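Local coordinates for protein 6-aminohexanoate-cyclic-dimer hydrolase (Arthrobacter sp., PDB 3A2Q) that hydrolyses the cyclic dimer of 6-aminohexanoate, a by-product of nylon-6 manufacture, opening one amide bond to give the linear dimer, at residues 224-229 against 245-250; 269-274 against 388-393. The protein carries 1 engineered substitution. One frame throughout, in Å; residues are numbered along the deposited sequence.

Contact 1 of 2, residues 224-229 against 245-250; sequences ALLDVV and RPYAQG
Asp-227, near the C-terminal end of helix 219-229, reaches across to the start of the short helix 247-250 and grips its first two peptide nitrogens with a single carboxylate. OD1 of Asp-227 accepts from the backbone N of Tyr-247 at 2.8 Å, and OD2 of Asp-227 accepts from the N of Ala-248 at 2.9 Å. Each oxygen uses its syn lone pair, so the carboxylate meets the two N-H groups as a fork. The second bond is the straighter, 159° at the hydrogen against 146° for the first. An aspartate from another helix thus caps the first turn from outside, accepting from the N-H groups of its first two residues. It suits the place because Pro-246, which occupies the N-cap position, has no polar side chain to offer; its CB merely rests against OD2.

The carboxylate and ring planes are nearly parallel, and OD1 of Asp-227 lies 3.4 Å from ring atom CD2 of Tyr-247. Next to this polar pair comes apolar packing. The Tyr-247 ring swings beside its own backbone N (chi1 -67°), which brings CD2 of Tyr-247 to 3.7 Å from CB of Leu-226, while CD1 of Leu-226 lies over one ring face toward its rim. Leu-464 of helix 460-473 touches both side chains, and Leu-214 of strand 211-216 also packs on Leu-226. The side chain of Ala-248 is a single methyl, whose CB lies 3.4 Å from OD2 of Asp-227.

Two N-H groups that no earlier turn of their helix can satisfy are thereby paired with a negative charge, which the positive end of the helix dipole would be expected to stabilise.

Contact 2 of 2, residues 269-274 against 388-393; sequences GDFALD and TVTRQT
Asp-274 is the N-cap of helix 275-290, and at this capped helix start the loop that follows strand 259-262 meets the loop that follows strand 383-387, two parallel neighbours in the central sheet of this amidase-family fold. The backbone N of Asp-274 donates to the carbonyl O of Thr-390 at 3.0 Å, an almost straight bond that ties the two loops together backbone to backbone. The carboxylate, with CG anti to the backbone N (chi1 176°), has two tasks. OD2 of Asp-274 caps the backbone N of Cys-277 within the helix, and it also accepts from NE2 of Gln-392 at 3.0 Å; NE2 of Gln-392 makes a weaker bond to OD1 of Asp-274 at 3.3 Å. The amide nitrogen meets OD2 from above the carboxylate plane, the two planes being 57° apart, and the bend of Gln-392 at chi2 (-77°) folds NE2 back to this position. Glutamine suits the place because its NE2 also donates to OE1 of Glu-276. Replacing Asp-274 by alanine would remove the carboxylate, which would probably leave N of Cys-277 without its cap and the Gln-392 amide with one partner fewer and less firmly held.

Beside these polar bonds Thr-390 is wedged against two apolar side chains. CD1 of Leu-273 packs 3.6 Å from both CA and CB of Thr-390, and CE1 of Phe-271 comes within 3.3 Å of OG1 of Thr-390, the ring meeting it obliquely. The buried hydroxyl of Thr-390 is hydrogen-bonded to the carbonyl O of Gln-420. Arg-391, whose CB points away from the other segment, forms a salt bridge through NH2 with Glu-398. A water donates to O of Ala-272, its oxygen 3.2 Å from that atom, and, weakly, to O of Thr-390.

In the fold
Contacts 1 and 2 lie on opposite sides of the chain's centre, 33 Å apart between centres and about 16 Å at their nearest atoms, so neither touches the other. They follow in series: 224-229 against 245-250 closes before 269-274 opens. Both place an aspartate at a helix start, but contact 1 borrows it from another helix, whereas in contact 2 it belongs to the cap position itself. Contact 1 is structural packing away from the annotated sites. Contact 2 is nearer: the side chain of Val-389 is about 11 Å from bound 6-aminohexanoic acid and equally far from that of Ala-174, the engineered replacement at the probable acyl-ester position.

Contact 1 of 2, residues 224-229 against 245-250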
ATOM      1  N   ALA A 224       6.224  -8.796 -12.057  1.00 29.13           N
ATOM      2  CA  ALA A 224       5.653  -8.477 -13.361  1.00 28.73           C
ATOM      3  C   ALA A 224       5.012  -7.087 -13.377  1.00 30.75           C
ATOM      4  O   ALA A 224       5.122  -6.352 -14.361  1.00 30.18           O
ATOM      5  CB  ALA A 224       4.628  -9.538 -13.758  1.00 30.34           C
ATOM      6  N   LEU A 225       4.341  -6.731 -12.289  1.00 27.76           N
ATOM      7  CA  LEU A 225       3.698  -5.423 -12.185  1.00 25.92           C
ATOM      8  C   LEU A 225       4.726  -4.294 -12.234  1.00 25.65           C
ATOM      9  O   LEU A 225       4.487  -3.253 -12.842  1.00 26.46           O
ATOM     10  CB  LEU A 225       2.904  -5.339 -10.883  1.00 27.61           C
ATOM     11  CG  LEU A 225       1.650  -6.212 -10.863  1.00 33.18           C
ATOM     12  CD1 LEU A 225       1.124  -6.345  -9.445  1.00 30.10           C
ATOM     13  CD2 LEU A 225       0.607  -5.603 -11.789  1.00 29.68           C
ATOM     14  N   LEU A 226       5.862  -4.503 -11.578  1.00 29.70           N
ATOM     15  CA  LEU A 226       6.927  -3.504 -11.568  1.00 25.55           C
ATOM     16  C   LEU A 226       7.426  -3.258 -12.985  1.00 28.43           C
ATOM     17  O   LEU A 226       7.709  -2.124 -13.360  1.00 29.98           O
ATOM     18  CB  LEU A 226       8.092  -3.969 -10.698  1.00 26.92           C
ATOM     19  CG  LEU A 226       7.937  -3.746  -9.196  1.00 28.03           C
ATOM     20  CD1 LEU A 226       9.091  -4.391  -8.453  1.00 35.39           C
ATOM     21  CD2 LEU A 226       7.877  -2.251  -8.925  1.00 26.99           C
ATOM     22  N   ASP A 227       7.538  -4.325 -13.770  1.00 29.47           N
ATOM     23  CA  ASP A 227       8.007  -4.189 -15.144  1.00 30.16           C
ATOM     24  C   ASP A 227       7.009  -3.393 -15.969  1.00 30.91           C
ATOM     25  O   ASP A 227       7.368  -2.777 -16.973  1.00 34.50           O
ATOM     26  CB  ASP A 227       8.211  -5.564 -15.782  1.00 28.69           C
ATOM     27  CG  ASP A 227       9.343  -6.343 -15.144  1.00 35.10           C
ATOM     28  OD1 ASP A 227      10.282  -5.706 -14.613  1.00 31.59           O
ATOM     29  OD2 ASP A 227       9.305  -7.590 -15.184  1.00 33.01           O
ATOM     30  N   VAL A 228       5.754  -3.404 -15.537  1.00 28.78           N
ATOM     31  CA  VAL A 228       4.701  -2.695 -16.245  1.00 27.88           C
ATOM     32  C   VAL A 228       4.591  -1.206 -15.918  1.00 29.96           C
ATOM     33  O   VAL A 228       4.506  -0.374 -16.824  1.00 30.48           O
ATOM     34  CB  VAL A 228       3.315  -3.347 -15.973  1.00 27.63           C
ATOM     35  CG1 VAL A 228       2.215  -2.564 -16.675  1.00 31.09           C
ATOM     36  CG2 VAL A 228       3.319  -4.793 -16.443  1.00 33.70           C
ATOM     37  N   VAL A 229       4.620  -0.866 -14.630  1.00 29.14           N
ATOM     38  CA  VAL A 229       4.431   0.521 -14.223  1.00 27.30           C
ATOM     39  C   VAL A 229       5.629   1.346 -13.779  1.00 24.04           C
ATOM     40  O   VAL A 229       5.462   2.497 -13.391  1.00 25.54           O
ATOM     41  CB  VAL A 229       3.372   0.609 -13.092  1.00 27.39           C
ATOM     42  CG1 VAL A 229       2.076  -0.062 -13.535  1.00 29.57           C
ATOM     43  CG2 VAL A 229       3.909  -0.052 -11.819  1.00 32.00           C
ATOM     44  N   ARG A 245      18.023  -6.026 -15.585  1.00 45.75           N
ATOM     45  CA  ARG A 245      17.132  -7.006 -16.194  1.00 44.31           C
ATOM     46  C   ARG A 245      15.705  -6.791 -15.695  1.00 41.14           C
ATOM     47  O   ARG A 245      15.498  -6.209 -14.632  1.00 41.55           O
ATOM     48  CB  ARG A 245      17.597  -8.400 -15.782  1.00 49.37           C
ATOM     49  CG  ARG A 245      17.477  -9.468 -16.837  1.00 65.25           C
ATOM     50  CD  ARG A 245      17.715 -10.833 -16.205  1.00 74.19           C
ATOM     51  NE  ARG A 245      18.797 -10.818 -15.220  1.00 77.67           N
ATOM     52  CZ  ARG A 245      20.078 -10.598 -15.503  1.00 79.99           C
ATOM     53  NH1 ARG A 245      20.458 -10.372 -16.754  1.00 83.25           N
ATOM     54  NH2 ARG A 245      20.982 -10.610 -14.532  1.00 78.30           N
ATOM     55  N   PRO A 246      14.699  -7.245 -16.460  1.00 38.03           N
ATOM     56  CA  PRO A 246      13.322  -7.057 -15.989  1.00 36.21           C
ATOM     57  C   PRO A 246      13.149  -7.870 -14.709  1.00 33.51           C
ATOM     58  O   PRO A 246      13.754  -8.930 -14.556  1.00 35.64           O
ATOM     59  CB  PRO A 246      12.479  -7.594 -17.144  1.00 38.51           C
ATOM     60  CG  PRO A 246      13.370  -7.393 -18.345  1.00 37.00           C
ATOM     61  CD  PRO A 246      14.720  -7.797 -17.825  1.00 39.78           C
ATOM     62  N   TYR A 247      12.333  -7.377 -13.785  1.00 31.06           N
ATOM     63  CA  TYR A 247      12.132  -8.079 -12.524  1.00 32.07           C
ATOM     64  C   TYR A 247      11.547  -9.479 -12.663  1.00 30.27           C
ATOM     65  O   TYR A 247      11.885 -10.370 -11.888  1.00 32.32           O
ATOM     66  CB  TYR A 247      11.267  -7.225 -11.599  1.00 30.80           C
ATOM     67  CG  TYR A 247      11.978  -5.970 -11.166  1.00 26.41           C
ATOM     68  CD1 TYR A 247      13.067  -6.033 -10.297  1.00 30.48           C
ATOM     69  CD2 TYR A 247      11.602  -4.725 -11.663  1.00 24.14           C
ATOM     70  CE1 TYR A 247      13.768  -4.882  -9.932  1.00 26.60           C
ATOM     71  CE2 TYR A 247      12.295  -3.571 -11.308  1.00 29.98           C
ATOM     72  CZ  TYR A 247      13.377  -3.660 -10.440  1.00 27.72           C
ATOM     73  OH  TYR A 247      14.062  -2.527 -10.074  1.00 30.80           O
ATOM     74  N   ALA A 248      10.679  -9.681 -13.645  1.00 32.90           N
ATOM     75  CA  ALA A 248      10.082 -10.999 -13.844  1.00 34.59           C
ATOM     76  C   ALA A 248      11.158 -12.040 -14.160  1.00 36.44           C
ATOM     77  O   ALA A 248      10.953 -13.236 -13.958  1.00 35.61           O
ATOM     78  CB  ALA A 248       9.059 -10.948 -14.967  1.00 35.80           C
ATOM     79  N   GLN A 249      12.304 -11.575 -14.647  1.00 37.65           N
ATOM     80  CA  GLN A 249      13.413 -12.460 -14.986  1.00 42.19           C
ATOM     81  C   GLN A 249      14.393 -12.673 -13.833  1.00 42.37           C
ATOM     82  O   GLN A 249      14.861 -13.789 -13.605  1.00 45.57           O
ATOM     83  CB  GLN A 249      14.185 -11.901 -16.186  1.00 47.34           C
ATOM     84  CG  GLN A 249      13.435 -11.928 -17.507  1.00 53.71           C
ATOM     85  CD  GLN A 249      14.242 -11.319 -18.644  1.00 58.10           C
ATOM     86  OE1 GLN A 249      15.425 -11.626 -18.817  1.00 56.88           O
ATOM     87  NE2 GLN A 249      13.605 -10.455 -19.427  1.00 60.15           N
ATOM     88  N   GLY A 250      14.704 -11.601 -13.113  1.00 42.70           N
ATOM     89  CA  GLY A 250      15.651 -11.692 -12.015  1.00 44.62           C
ATOM     90  C   GLY A 250      15.163 -12.354 -10.741  1.00 45.07           C
ATOM     91  O   GLY A 250      15.969 -12.811  -9.927  1.00 43.10           O
TER

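Contact 2 of 2, residues 269-274 against 388-393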
ATOM      1  N   GLY A 269      10.893   1.680  22.230  1.00 27.55           N
ATOM      2  CA  GLY A 269      10.570   1.414  23.623  1.00 28.55           C
ATOM      3  C   GLY A 269       9.339   2.106  24.175  1.00 27.52           C
ATOM      4  O   GLY A 269       9.141   2.125  25.398  1.00 24.71           O
ATOM      5  N   ASP A 270       8.503   2.655  23.293  1.00 27.62           N
ATOM      6  CA  ASP A 270       7.299   3.347  23.732  1.00 25.96           C
ATOM      7  C   ASP A 270       6.030   2.491  23.750  1.00 27.01           C
ATOM      8  O   ASP A 270       4.942   2.975  24.062  1.00 28.62           O
ATOM      9  CB  ASP A 270       7.101   4.639  22.919  1.00 27.10           C
ATOM     10  CG  ASP A 270       6.956   4.402  21.424  1.00 35.18           C
ATOM     11  OD1 ASP A 270       7.466   3.389  20.892  1.00 29.46           O
ATOM     12  OD2 ASP A 270       6.339   5.270  20.774  1.00 31.04           O
ATOM     13  N   PHE A 271       6.182   1.214  23.412  1.00 23.40           N
ATOM     14  CA  PHE A 271       5.096   0.239  23.449  1.00 25.99           C
ATOM     15  C   PHE A 271       5.715  -1.125  23.180  1.00 25.42           C
ATOM     16  O   PHE A 271       6.779  -1.213  22.577  1.00 27.88           O
ATOM     17  CB  PHE A 271       3.976   0.565  22.441  1.00 25.63           C
ATOM     18  CG  PHE A 271       4.403   0.530  21.001  1.00 27.46           C
ATOM     19  CD1 PHE A 271       4.681  -0.678  20.367  1.00 26.77           C
ATOM     20  CD2 PHE A 271       4.534   1.714  20.280  1.00 28.31           C
ATOM     21  CE1 PHE A 271       5.089  -0.707  19.036  1.00 31.94           C
ATOM     22  CE2 PHE A 271       4.938   1.699  18.953  1.00 28.69           C
ATOM     23  CZ  PHE A 271       5.219   0.484  18.328  1.00 31.18           C
ATOM     24  N   ALA A 272       5.064  -2.186  23.647  1.00 27.19           N
ATOM     25  CA  ALA A 272       5.601  -3.527  23.461  1.00 26.80           C
ATOM     26  C   ALA A 272       5.154  -4.152  22.150  1.00 26.01           C
ATOM     27  O   ALA A 272       3.969  -4.148  21.813  1.00 28.51           O
ATOM     28  CB  ALA A 272       5.192  -4.421  24.634  1.00 27.50           C
ATOM     29  N   LEU A 273       6.109  -4.688  21.403  1.00 23.69           N
ATOM     30  CA  LEU A 273       5.775  -5.334  20.148  1.00 24.38           C
ATOM     31  C   LEU A 273       4.949  -6.577  20.478  1.00 27.25           C
ATOM     32  O   LEU A 273       5.325  -7.369  21.348  1.00 26.47           O
ATOM     33  CB  LEU A 273       7.049  -5.743  19.402  1.00 24.20           C
ATOM     34  CG  LEU A 273       6.849  -6.583  18.135  1.00 23.70           C
ATOM     35  CD1 LEU A 273       6.086  -5.770  17.097  1.00 22.55           C
ATOM     36  CD2 LEU A 273       8.204  -7.011  17.591  1.00 24.18           C
ATOM     37  N   ASP A 274       3.818  -6.733  19.798  1.00 24.88           N
ATOM     38  CA  ASP A 274       2.956  -7.892  20.001  1.00 25.14           C
ATOM     39  C   ASP A 274       3.769  -9.173  19.789  1.00 25.31           C
ATOM     40  O   ASP A 274       4.407  -9.340  18.754  1.00 24.73           O
ATOM     41  CB  ASP A 274       1.797  -7.871  19.009  1.00 23.81           C
ATOM     42  CG  ASP A 274       0.924  -9.106  19.112  1.00 28.88           C
ATOM     43  OD1 ASP A 274       0.130  -9.195  20.067  1.00 28.74           O
ATOM     44  OD2 ASP A 274       1.042  -9.996  18.246  1.00 34.85           O
ATOM     45  N   THR A 388       5.471  -6.461   9.904  1.00 19.69           N
ATOM     46  CA  THR A 388       4.969  -5.325   9.143  1.00 21.28           C
ATOM     47  C   THR A 388       4.229  -4.398  10.108  1.00 24.18           C
ATOM     48  O   THR A 388       4.434  -3.186  10.083  1.00 21.38           O
ATOM     49  CB  THR A 388       4.023  -5.768   8.015  1.00 23.27           C
ATOM     50  OG1 THR A 388       4.702  -6.693   7.164  1.00 23.45           O
ATOM     51  CG2 THR A 388       3.592  -4.562   7.175  1.00 20.14           C
ATOM     52  N   VAL A 389       3.372  -4.969  10.954  1.00 23.60           N
ATOM     53  CA  VAL A 389       2.639  -4.176  11.945  1.00 23.45           C
ATOM     54  C   VAL A 389       3.061  -4.631  13.341  1.00 25.86           C
ATOM     55  O   VAL A 389       3.626  -5.718  13.497  1.00 28.00           O
ATOM     56  CB  VAL A 389       1.106  -4.298  11.771  1.00 24.80           C
ATOM     57  CG1 VAL A 389       0.711  -3.807  10.389  1.00 26.99           C
ATOM     58  CG2 VAL A 389       0.654  -5.734  11.986  1.00 28.60           C
ATOM     59  N   THR A 390       2.789  -3.816  14.357  1.00 25.03           N
ATOM     60  CA  THR A 390       3.228  -4.147  15.713  1.00 22.66           C
ATOM     61  C   THR A 390       2.156  -4.570  16.708  1.00 21.84           C
ATOM     62  O   THR A 390       2.461  -4.801  17.882  1.00 23.35           O
ATOM     63  CB  THR A 390       3.983  -2.967  16.337  1.00 23.44           C
ATOM     64  OG1 THR A 390       3.044  -1.958  16.737  1.00 26.41           O
ATOM     65  CG2 THR A 390       4.952  -2.365  15.329  1.00 22.03           C
ATOM     66  N   ARG A 391       0.917  -4.680  16.243  1.00 22.07           N
ATOM     67  CA  ARG A 391      -0.200  -5.058  17.101  1.00 22.99           C
ATOM     68  C   ARG A 391      -1.193  -5.961  16.392  1.00 26.24           C
ATOM     69  O   ARG A 391      -1.134  -6.144  15.176  1.00 23.00           O
ATOM     70  CB  ARG A 391      -0.948  -3.804  17.547  1.00 23.86           C
ATOM     71  CG  ARG A 391      -1.445  -2.973  16.368  1.00 20.97           C
ATOM     72  CD  ARG A 391      -2.527  -1.986  16.778  1.00 24.36           C
ATOM     73  NE  ARG A 391      -3.732  -2.671  17.239  1.00 26.11           N
ATOM     74  CZ  ARG A 391      -4.774  -2.052  17.784  1.00 35.57           C
ATOM     75  NH1 ARG A 391      -4.758  -0.733  17.936  1.00 25.15           N
ATOM     76  NH2 ARG A 391      -5.831  -2.751  18.181  1.00 35.47           N
ATOM     77  N   GLN A 392      -2.119  -6.511  17.169  1.00 28.06           N
ATOM     78  CA  GLN A 392      -3.172  -7.359  16.632  1.00 25.34           C
ATOM     79  C   GLN A 392      -4.066  -6.423  15.823  1.00 26.41           C
ATOM     80  O   GLN A 392      -4.065  -5.216  16.047  1.00 28.63           O
ATOM     81  CB  GLN A 392      -3.969  -7.989  17.778  1.00 28.19           C
ATOM     82  CG  GLN A 392      -3.181  -8.993  18.626  1.00 24.86           C
ATOM     83  CD  GLN A 392      -3.014 -10.338  17.932  1.00 30.82           C
ATOM     84  OE1 GLN A 392      -3.978 -10.901  17.414  1.00 31.60           O
ATOM     85  NE2 GLN A 392      -1.794 -10.863  17.933  1.00 29.37           N
ATOM     86  N   THR A 393      -4.829  -6.970  14.886  1.00 25.16           N
ATOM     87  CA  THR A 393      -5.694  -6.141  14.054  1.00 24.61           C
ATOM     88  C   THR A 393      -6.867  -5.554  14.843  1.00 27.31           C
ATOM     89  O   THR A 393      -7.579  -6.268  15.545  1.00 26.09           O
ATOM     90  CB  THR A 393      -6.195  -6.953  12.852  1.00 27.40           C
ATOM     91  OG1 THR A 393      -5.067  -7.316  12.046  1.00 27.14           O
ATOM     92  CG2 THR A 393      -7.182  -6.145  12.011  1.00 26.59           C
TER
HETATM   93  O   HOH W   1       0.941  -4.570  20.897  1.00 56.54           O